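Local coordinates for DNA-binding response regulator, merR family (Colwellia psychrerythraea, PDB 3CNB), which probably binds DNA as a response regulator under the control of its signal receiver domain, the part contained in this structure, at residues I13-K18 with M59-M64; E19-L24 with I37-N42; V87-G92 with E108-K113. All coordinates share one frame; numbering follows the deposited sequence.

How the contacts relate
From the N terminus, strand 10-14 runs into the turn of contact 1, and helix 18-31 follows directly. Contact 2 then closes the first loop, as 37-42 on the edge strand 36-40 returns beneath 19-24 of that helix. Contact 1 closes later, when 59-64 comes alongside 13-18, so contact 2 nests inside its loop. Contact 3 follows in series, joining 87-92 to 108-113 on the other edge strand, 109-112. The five strands form one parallel sheet in the order 36-40, 10-14, 57-61, 86-91, 109-112. Backbone bonds such as Leu60 O to Met90 N (2.8 Å) join contacts 1 and 3, and the Asp61-Lys113 salt bridge ties them at the acidic pocket.

Contact 1: I13-K18 with M59-M64; sequences IIEDDK and MLDLMM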
loop_
_atom_site.group_PDB
_atom_site.type_symbol
_atom_site.label_atom_id
_atom_site.label_comp_id
_atom_site.label_asym_id
_atom_site.label_seq_id
_atom_site.Cartn_x
_atom_site.Cartn_y
_atom_site.Cartn_z
ATOM N N ILE A 13 -4.832 2.307 2.893
ATOM C CA ILE A 13 -4.734 0.860 2.786
ATOM C C ILE A 13 -5.798 0.352 1.833
ATOM O O ILE A 13 -6.987 0.549 2.075
ATOM C CB ILE A 13 -4.897 0.154 4.179
ATOM C CG1 ILE A 13 -3.744 0.518 5.110
ATOM C CG2 ILE A 13 -5.005 -1.384 4.041
ATOM C CD1 ILE A 13 -4.121 0.370 6.567
ATOM N N ILE A 14 -5.372 -0.296 0.775
ATOM C CA ILE A 14 -6.240 -0.934 -0.168
ATOM C C ILE A 14 -6.267 -2.432 0.031
ATOM O O ILE A 14 -5.351 -3.107 -0.304
ATOM C CB ILE A 14 -5.829 -0.601 -1.572
ATOM C CG1 ILE A 14 -5.988 0.883 -1.840
ATOM C CG2 ILE A 14 -6.593 -1.380 -2.526
ATOM C CD1 ILE A 14 -5.217 1.412 -2.921
ATOM N N GLU A 15 -7.361 -2.938 0.562
ATOM C CA GLU A 15 -7.449 -4.296 1.059
ATOM C C GLU A 15 -8.887 -4.782 1.313
ATOM O O GLU A 15 -9.559 -4.235 2.115
ATOM C CB GLU A 15 -6.646 -4.374 2.340
ATOM C CG GLU A 15 -6.679 -5.660 3.083
ATOM C CD GLU A 15 -6.102 -6.782 2.317
ATOM O OE1 GLU A 15 -6.842 -7.663 1.959
ATOM O OE2 GLU A 15 -4.937 -6.786 2.040
ATOM N N ASP A 16 -9.335 -5.836 0.658
ATOM C CA ASP A 16 -10.691 -6.321 0.880
ATOM C C ASP A 16 -10.918 -7.254 2.037
ATOM O O ASP A 16 -12.028 -7.466 2.416
ATOM C CB ASP A 16 -11.432 -6.785 -0.381
ATOM C CG ASP A 16 -10.682 -7.799 -1.161
ATOM O OD1 ASP A 16 -9.622 -8.174 -0.700
ATOM O OD2 ASP A 16 -11.117 -8.224 -2.211
ATOM N N ASP A 17 -9.849 -7.787 2.604
ATOM C CA ASP A 17 -9.928 -8.601 3.817
ATOM C C ASP A 17 -10.073 -7.666 5.014
ATOM O O ASP A 17 -9.120 -6.996 5.402
ATOM C CB ASP A 17 -8.683 -9.483 3.935
ATOM C CG ASP A 17 -8.763 -10.511 5.062
ATOM O OD1 ASP A 17 -9.541 -10.356 6.026
ATOM O OD2 ASP A 17 -7.999 -11.493 4.980
ATOM N N LYS A 18 -11.268 -7.650 5.602
ATOM C CA LYS A 18 -11.623 -6.750 6.695
ATOM C C LYS A 18 -10.797 -6.941 7.971
ATOM O O LYS A 18 -10.322 -5.961 8.543
ATOM C CB LYS A 18 -13.105 -6.903 7.033
ATOM C CG LYS A 18 -13.844 -5.602 7.282
ATOM C CD LYS A 18 -13.715 -5.099 8.708
ATOM C CE LYS A 18 -14.676 -3.940 8.953
ATOM N NZ LYS A 18 -14.476 -3.312 10.283
ATOM N N MET A 59 -0.621 1.166 0.917
ATOM C CA MET A 59 -0.448 -0.259 1.060
ATOM C C MET A 59 -1.436 -0.904 0.101
ATOM O O MET A 59 -2.651 -0.777 0.259
ATOM C CB MET A 59 -0.703 -0.689 2.513
ATOM C CG MET A 59 0.061 0.149 3.563
ATOM S SD MET A 59 1.817 -0.243 3.703
ATOM C CE MET A 59 1.725 -1.940 4.188
ATOM N N LEU A 60 -0.900 -1.608 -0.881
ATOM C CA LEU A 60 -1.675 -2.112 -1.999
ATOM C C LEU A 60 -1.740 -3.644 -2.040
ATOM O O LEU A 60 -0.743 -4.319 -2.325
ATOM C CB LEU A 60 -1.066 -1.566 -3.304
ATOM C CG LEU A 60 -1.686 -1.980 -4.649
ATOM C CD1 LEU A 60 -3.053 -1.360 -4.814
ATOM C CD2 LEU A 60 -0.796 -1.596 -5.797
ATOM N N ASP A 61 -2.915 -4.200 -1.770
ATOM C CA ASP A 61 -3.113 -5.636 -1.918
ATOM C C ASP A 61 -3.340 -5.981 -3.398
ATOM O O ASP A 61 -4.310 -5.527 -4.009
ATOM C CB ASP A 61 -4.268 -6.096 -1.020
ATOM C CG ASP A 61 -4.561 -7.589 -1.122
ATOM O OD1 ASP A 61 -3.630 -8.404 -1.289
ATOM O OD2 ASP A 61 -5.751 -7.952 -1.005
ATOM N N LEU A 62 -2.440 -6.788 -3.958
ATOM C CA LEU A 62 -2.497 -7.214 -5.356
ATOM C C LEU A 62 -3.503 -8.346 -5.648
ATOM O O LEU A 62 -3.495 -8.933 -6.743
ATOM C CB LEU A 62 -1.109 -7.664 -5.835
ATOM C CG LEU A 62 0.113 -6.771 -5.722
ATOM C CD1 LEU A 62 1.319 -7.406 -6.424
ATOM C CD2 LEU A 62 -0.230 -5.414 -6.308
ATOM N N MET A 63 -4.338 -8.684 -4.672
ATOM C CA MET A 63 -5.287 -9.770 -4.856
ATOM C C MET A 63 -6.676 -9.336 -4.447
ATOM O O MET A 63 -7.539 -10.180 -4.174
ATOM C CB MET A 63 -4.844 -11.011 -4.080
ATOM C CG MET A 63 -3.561 -11.643 -4.613
ATOM S SD MET A 63 -3.409 -13.363 -4.198
ATOM C CE MET A 63 -3.963 -13.353 -2.487
ATOM N N MET A 64 -6.884 -8.016 -4.412
ATOM C CA MET A 64 -8.214 -7.447 -4.214
ATOM C C MET A 64 -9.040 -7.895 -5.422
ATOM O O MET A 64 -8.572 -7.829 -6.567
ATOM C CB MET A 64 -8.182 -5.912 -4.050
ATOM C CG MET A 64 -9.563 -5.254 -4.111
ATOM S SD MET A 64 -9.703 -3.501 -3.748
ATOM C CE MET A 64 -9.694 -3.619 -1.980
#
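Ile13 pairs with Met59, and Ile14 with Leu60, in parallel register between two inner strands. The backbone evidence is two bonds from Ile14 to the same neighbouring strand: its N donates to Met59 O (2.8 Å, 169° at the hydrogen), and its O accepts from Asp61 N at 3.0 Å. Side chains of paired residues run alongside one another, with Ile14 CD1 4.0 Å from Leu60 CD1. Past the strand ends, Met64 bends back at chi3 and sets CE 3.9 Å from Ile14 CG2. The same methyl lies 3.5 Å from Asp16 N, a buried amide with no polar partner in the model.

Glu15 begins by pointing away, but its bend at chi2 (63°) returns the carboxylate to Asp61, leaving the two carboxylate planes 25° apart. OE1 approaches Asp61 OD2 to 3.2 Å, acceptor against acceptor; its anti lone pair takes Asp17 N at 3.1 Å. Outside the segments, Lys113 NZ bridges Glu15 OE2 and Asp61 OD1, while Val65 N binds Asp16 OD2. With an alanine at Glu15, Lys113 would probably lose one of its two carboxylate mates and Asp17 N its acceptor. Asp61 is the predicted phosphorylation site, unmodified here, and the gathered carboxylates are consistent with the acidic pocket where receiver domains bind magnesium.

Contact 2: E19-L24 with I37-N42; sequences EFADML and IKIAYN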
loop_
_atom_site.group_PDB
_atom_site.type_symbol
_atom_site.label_atom_id
_atom_site.label_comp_id
_atom_site.label_asym_id
_atom_site.label_seq_id
_atom_site.Cartn_x
_atom_site.Cartn_y
_atom_site.Cartn_z
ATOM N N GLU A 19 -10.650 -8.190 8.413
ATOM C CA GLU A 19 -9.928 -8.507 9.646
ATOM C C GLU A 19 -8.463 -8.103 9.542
ATOM O O GLU A 19 -7.910 -7.518 10.474
ATOM C CB GLU A 19 -10.023 -10.000 9.949
ATOM C CG GLU A 19 -11.258 -10.426 10.737
ATOM C CD GLU A 19 -11.115 -11.844 11.298
ATOM O OE1 GLU A 19 -12.079 -12.635 11.183
ATOM O OE2 GLU A 19 -10.029 -12.170 11.843
ATOM N N PHE A 20 -7.857 -8.426 8.396
ATOM C CA PHE A 20 -6.485 -8.049 8.085
ATOM C C PHE A 20 -6.309 -6.534 7.922
ATOM O O PHE A 20 -5.327 -5.968 8.416
ATOM C CB PHE A 20 -5.971 -8.779 6.837
ATOM C CG PHE A 20 -4.532 -8.473 6.527
ATOM C CD1 PHE A 20 -3.512 -8.881 7.404
ATOM C CD2 PHE A 20 -4.195 -7.742 5.386
ATOM C CE1 PHE A 20 -2.178 -8.561 7.121
ATOM C CE2 PHE A 20 -2.872 -7.425 5.092
ATOM C CZ PHE A 20 -1.857 -7.828 5.954
ATOM N N ALA A 21 -7.259 -5.885 7.246
ATOM C CA ALA A 21 -7.230 -4.432 7.073
ATOM C C ALA A 21 -7.283 -3.693 8.400
ATOM O O ALA A 21 -6.676 -2.626 8.534
ATOM C CB ALA A 21 -8.375 -3.957 6.156
ATOM N N ASP A 22 -8.010 -4.250 9.373
ATOM C CA ASP A 22 -8.143 -3.629 10.696
ATOM C C ASP A 22 -6.873 -3.860 11.511
ATOM O O ASP A 22 -6.502 -3.026 12.335
ATOM C CB ASP A 22 -9.350 -4.190 11.472
ATOM C CG ASP A 22 -10.712 -3.798 10.860
ATOM O OD1 ASP A 22 -10.764 -3.051 9.855
ATOM O OD2 ASP A 22 -11.741 -4.272 11.396
ATOM N N MET A 23 -6.227 -5.004 11.281
ATOM C CA MET A 23 -4.981 -5.354 11.971
ATOM C C MET A 23 -3.814 -4.512 11.464
ATOM O O MET A 23 -3.067 -3.928 12.263
ATOM C CB MET A 23 -4.670 -6.854 11.845
ATOM C CG MET A 23 -3.186 -7.208 12.059
ATOM S SD MET A 23 -2.802 -8.958 12.062
ATOM C CE MET A 23 -4.057 -9.496 13.258
ATOM N N LEU A 24 -3.671 -4.443 10.140
ATOM C CA LEU A 24 -2.694 -3.550 9.512
ATOM C C LEU A 24 -2.902 -2.099 9.929
ATOM O O LEU A 24 -1.943 -1.370 10.168
ATOM C CB LEU A 24 -2.746 -3.690 7.985
ATOM C CG LEU A 24 -1.711 -2.919 7.157
ATOM C CD1 LEU A 24 -0.286 -3.275 7.568
ATOM C CD2 LEU A 24 -1.913 -3.188 5.691
ATOM N N ILE A 37 -4.888 7.128 9.006
ATOM C CA ILE A 37 -4.873 5.876 8.281
ATOM C C ILE A 37 -6.286 5.650 7.796
ATOM O O ILE A 37 -7.225 5.735 8.572
ATOM C CB ILE A 37 -4.485 4.705 9.189
ATOM C CG1 ILE A 37 -3.334 5.097 10.126
ATOM C CG2 ILE A 37 -4.137 3.491 8.363
ATOM C CD1 ILE A 37 -1.988 4.700 9.682
ATOM N N LYS A 38 -6.437 5.412 6.497
ATOM C CA LYS A 38 -7.740 5.127 5.916
ATOM C C LYS A 38 -7.721 3.811 5.149
ATOM O O LYS A 38 -6.673 3.392 4.633
ATOM C CB LYS A 38 -8.209 6.284 5.027
ATOM C CG LYS A 38 -8.373 7.616 5.772
ATOM C CD LYS A 38 -9.708 7.719 6.501
ATOM C CE LYS A 38 -9.712 8.896 7.473
ATOM N NZ LYS A 38 -10.666 8.674 8.599
ATOM N N ILE A 39 -8.875 3.137 5.133
ATOM C CA ILE A 39 -9.046 1.884 4.407
ATOM C C ILE A 39 -10.031 2.021 3.246
ATOM O O ILE A 39 -11.118 2.566 3.404
ATOM C CB ILE A 39 -9.532 0.717 5.316
ATOM C CG1 ILE A 39 -8.673 0.599 6.575
ATOM C CG2 ILE A 39 -9.493 -0.588 4.564
ATOM C CD1 ILE A 39 -9.371 -0.154 7.700
ATOM N N ALA A 40 -9.623 1.509 2.091
ATOM C CA ALA A 40 -10.511 1.289 0.978
ATOM C C ALA A 40 -10.713 -0.224 0.839
ATOM O O ALA A 40 -9.758 -0.984 0.595
ATOM C CB ALA A 40 -9.926 1.888 -0.258
ATOM N N TYR A 41 -11.965 -0.656 1.024
ATOM C CA TYR A 41 -12.319 -2.073 1.066
ATOM C C TYR A 41 -12.686 -2.637 -0.280
ATOM O O TYR A 41 -12.889 -3.841 -0.409
ATOM C CB TYR A 41 -13.508 -2.305 2.008
ATOM C CG TYR A 41 -13.207 -2.126 3.481
ATOM C CD1 TYR A 41 -12.419 -3.043 4.172
ATOM C CD2 TYR A 41 -13.724 -1.043 4.185
ATOM C CE1 TYR A 41 -12.146 -2.873 5.534
ATOM C CE2 TYR A 41 -13.462 -0.868 5.534
ATOM C CZ TYR A 41 -12.673 -1.784 6.200
ATOM O OH TYR A 41 -12.429 -1.599 7.543
ATOM N N ASN A 42 -12.786 -1.775 -1.285
ATOM C CA ASN A 42 -13.239 -2.211 -2.605
ATOM C C ASN A 42 -12.587 -1.331 -3.659
ATOM O O ASN A 42 -12.102 -0.266 -3.300
ATOM C CB ASN A 42 -14.777 -2.143 -2.688
ATOM C CG ASN A 42 -15.314 -0.744 -2.496
ATOM O OD1 ASN A 42 -15.096 0.150 -3.320
ATOM N ND2 ASN A 42 -16.045 -0.547 -1.398
#
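Ala21 sets its methyl against both Ile39 and Tyr41, which also touch each other, and these three side chains make up the tight part of a small interface. Their separations are typical of van der Waals contact: Ala21 CB lies 3.9 Å from Ile39 CG2 and 4.0 Å from Tyr41 CE1. The backbones stay well apart, the nearest CA atoms, those of Ala21 and Ile39, being 7.1 Å from each other. Ile39 divides its two branches between different neighbours. CG2 sits above one face of the Tyr41 ring, offset toward the rim, as well as against Ala21. CG1, beside the backbone N at chi1 -50°, carries CD1 toward the helix, 3.8 Å from Ala21 O. That carbonyl oxygen also accepts a bond from the hydroxyl of Thr25, one turn further along.

The outer side is looser and rests on polar groups. Tyr41 directs its OH at Asp22, donating to OD1 over 3.2 Å in a bond that must be called weak. The carboxylate oxygen approaches the ring at its edge, near the ring plane, although the carboxylate itself is turned 75° from the ring. The stronger partner of Asp22 is Lys18, whose NZ forms a salt bridge with OD2, so the phenol is a secondary attachment. Lys18 also packs against Tyr41, so Lys18 and Asp22, one turn apart on the helix, both meet the phenol end.

Elsewhere on the helix, Phe20 and Leu24 turn to helix 117-129, on the same side of the sheet. Beyond Tyr41, Asn42 caps the next helix through OD1 and Asp45 N. Helix 18-31 thus packs on an edge strand within the beta-alpha-beta crossover 10-14, 18-31, 36-40, the opening unit of the CheY-like receiver fold.

Contact 3: V87-G92 with E108-K113; sequences VIAMTG and ETCFGK
Ala89 and Cys110, with Met90 and Phe111 next to them, pair the last two parallel strands of the receiver domain, joined through helix 96-104 as a beta-alpha-beta crossover. The axes of the two short strands lie 28° from parallel. Phe111 N donates to Ala89 O at 2.9 Å, from 35° above the carbonyl plane, and bonds from Ala89 N to Thr109 O and from Thr91 N to Phe111 O continue the pairing.

The two faces differ in what they pack. On one, Ile88 CG2 meets Phe111 CD2 at 3.6 Å, beside helix 117-129. On the other, Cys110 SG lies 3.9 Å from Ala89 CB and also touches Thr91 CG2, under helix 96-104.

Lys113 reaches back across the strand end. Its CB is 3.6 Å from Thr91 O, and CG, beside the backbone N at chi1 -70°, comes to 3.5 Å of the same oxygen. CD carries the extended chain onward to CE, which rests 4.0 Å from Met90 CB. NZ leaves the contact for salt bridges with Asp61 and Glu15, as expected of the receiver-domain lysine that reaches the phosphorylation site.

At the far end Glu108 N bonds to Val87 O, and one water spans the same two residues, accepting from Val87 N at 3.0 Å and donating to Glu108 OE2 at 2.6 Å.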
loop_
_atom_site.group_PDB
_atom_site.type_symbol
_atom_site.label_atom_id
_atom_site.label_comp_id
_atom_site.label_asym_id
_atom_site.label_seq_id
_atom_site.Cartn_x
_atom_site.Cartn_y
_atom_site.Cartn_z
ATOM N N VAL A 87 4.465 3.514 -2.551
ATOM C CA VAL A 87 3.612 2.371 -2.755
ATOM C C VAL A 87 4.288 1.087 -2.257
ATOM O O VAL A 87 5.348 0.698 -2.743
ATOM C CB VAL A 87 3.204 2.208 -4.251
ATOM C CG1 VAL A 87 2.469 0.896 -4.462
ATOM C CG2 VAL A 87 2.332 3.392 -4.713
ATOM N N ILE A 88 3.643 0.426 -1.304
ATOM C CA ILE A 88 4.107 -0.865 -0.823
ATOM C C ILE A 88 3.089 -1.932 -1.198
ATOM O O ILE A 88 1.977 -1.943 -0.675
ATOM C CB ILE A 88 4.364 -0.819 0.716
ATOM C CG1 ILE A 88 5.484 0.195 1.024
ATOM C CG2 ILE A 88 4.767 -2.189 1.250
ATOM C CD1 ILE A 88 5.643 0.517 2.472
ATOM N N ALA A 89 3.469 -2.835 -2.099
ATOM C CA ALA A 89 2.590 -3.939 -2.471
ATOM C C ALA A 89 2.547 -5.053 -1.417
ATOM O O ALA A 89 3.512 -5.284 -0.699
ATOM C CB ALA A 89 2.988 -4.512 -3.829
ATOM N N MET A 90 1.405 -5.736 -1.344
ATOM C CA MET A 90 1.224 -6.941 -0.537
ATOM C C MET A 90 0.521 -7.973 -1.421
ATOM O O MET A 90 -0.302 -7.606 -2.259
ATOM C CB MET A 90 0.329 -6.680 0.688
ATOM C CG MET A 90 0.479 -5.341 1.366
ATOM S SD MET A 90 -0.631 -5.201 2.753
ATOM C CE MET A 90 -2.130 -4.608 1.964
ATOM N N THR A 91 0.832 -9.251 -1.236
ATOM C CA THR A 91 0.185 -10.337 -1.992
ATOM C C THR A 91 0.266 -11.674 -1.246
ATOM O O THR A 91 1.137 -11.862 -0.410
ATOM C CB THR A 91 0.720 -10.463 -3.460
ATOM O OG1 THR A 91 -0.155 -11.307 -4.214
ATOM C CG2 THR A 91 2.154 -11.007 -3.529
ATOM N N GLY A 92 -0.666 -12.583 -1.531
ATOM C CA GLY A 92 -0.654 -13.926 -0.945
ATOM C C GLY A 92 0.511 -14.719 -1.499
ATOM O O GLY A 92 1.602 -14.727 -0.917
ATOM N N GLU A 108 7.790 0.129 -4.053
ATOM C CA GLU A 108 9.133 0.071 -3.419
ATOM C C GLU A 108 9.565 -1.364 -3.223
ATOM O O GLU A 108 10.754 -1.707 -3.300
ATOM C CB GLU A 108 9.149 0.771 -2.047
ATOM C CG GLU A 108 8.821 2.232 -2.081
ATOM C CD GLU A 108 9.719 3.014 -2.988
ATOM O OE1 GLU A 108 10.940 2.720 -3.039
ATOM O OE2 GLU A 108 9.199 3.935 -3.648
ATOM N N THR A 109 8.570 -2.196 -2.951
ATOM C CA THR A 109 8.776 -3.572 -2.580
ATOM C C THR A 109 7.432 -4.275 -2.502
ATOM O O THR A 109 6.376 -3.650 -2.645
ATOM C CB THR A 109 9.529 -3.677 -1.225
ATOM O OG1 THR A 109 9.899 -5.042 -0.996
ATOM C CG2 THR A 109 8.689 -3.116 -0.064
ATOM N N CYS A 110 7.480 -5.582 -2.285
ATOM C CA CYS A 110 6.286 -6.369 -2.202
ATOM C C CYS A 110 6.406 -7.358 -1.045
ATOM O O CYS A 110 7.389 -8.077 -0.941
ATOM C CB CYS A 110 6.022 -7.069 -3.535
ATOM S SG CYS A 110 4.516 -8.061 -3.586
ATOM N N PHE A 111 5.404 -7.358 -0.173
ATOM C CA PHE A 111 5.351 -8.245 0.970
ATOM C C PHE A 111 4.472 -9.444 0.680
ATOM O O PHE A 111 3.367 -9.294 0.165
ATOM C CB PHE A 111 4.791 -7.500 2.181
ATOM C CG PHE A 111 5.796 -6.630 2.875
ATOM C CD1 PHE A 111 6.450 -7.091 4.010
ATOM C CD2 PHE A 111 6.095 -5.353 2.395
ATOM C CE1 PHE A 111 7.387 -6.299 4.664
ATOM C CE2 PHE A 111 7.013 -4.552 3.035
ATOM C CZ PHE A 111 7.673 -5.033 4.177
ATOM N N GLY A 112 4.969 -10.637 1.003
ATOM C CA GLY A 112 4.167 -11.854 0.944
ATOM C C GLY A 112 3.273 -11.975 2.154
ATOM O O GLY A 112 3.507 -11.310 3.157
ATOM N N LYS A 113 2.241 -12.807 2.058
ATOM C CA LYS A 113 1.363 -13.086 3.200
ATOM C C LYS A 113 1.609 -14.513 3.697
ATOM O O LYS A 113 1.813 -15.398 2.881
ATOM C CB LYS A 113 -0.110 -12.818 2.860
ATOM C CG LYS A 113 -0.412 -11.323 2.691
ATOM C CD LYS A 113 -1.872 -11.052 2.453
ATOM C CE LYS A 113 -2.063 -9.675 1.860
ATOM N NZ LYS A 113 -3.424 -9.541 1.259
HETATM O O HOH W 1 6.721 3.763 -4.567
HETATM O O HOH W 2 3.463 -15.127 0.760
#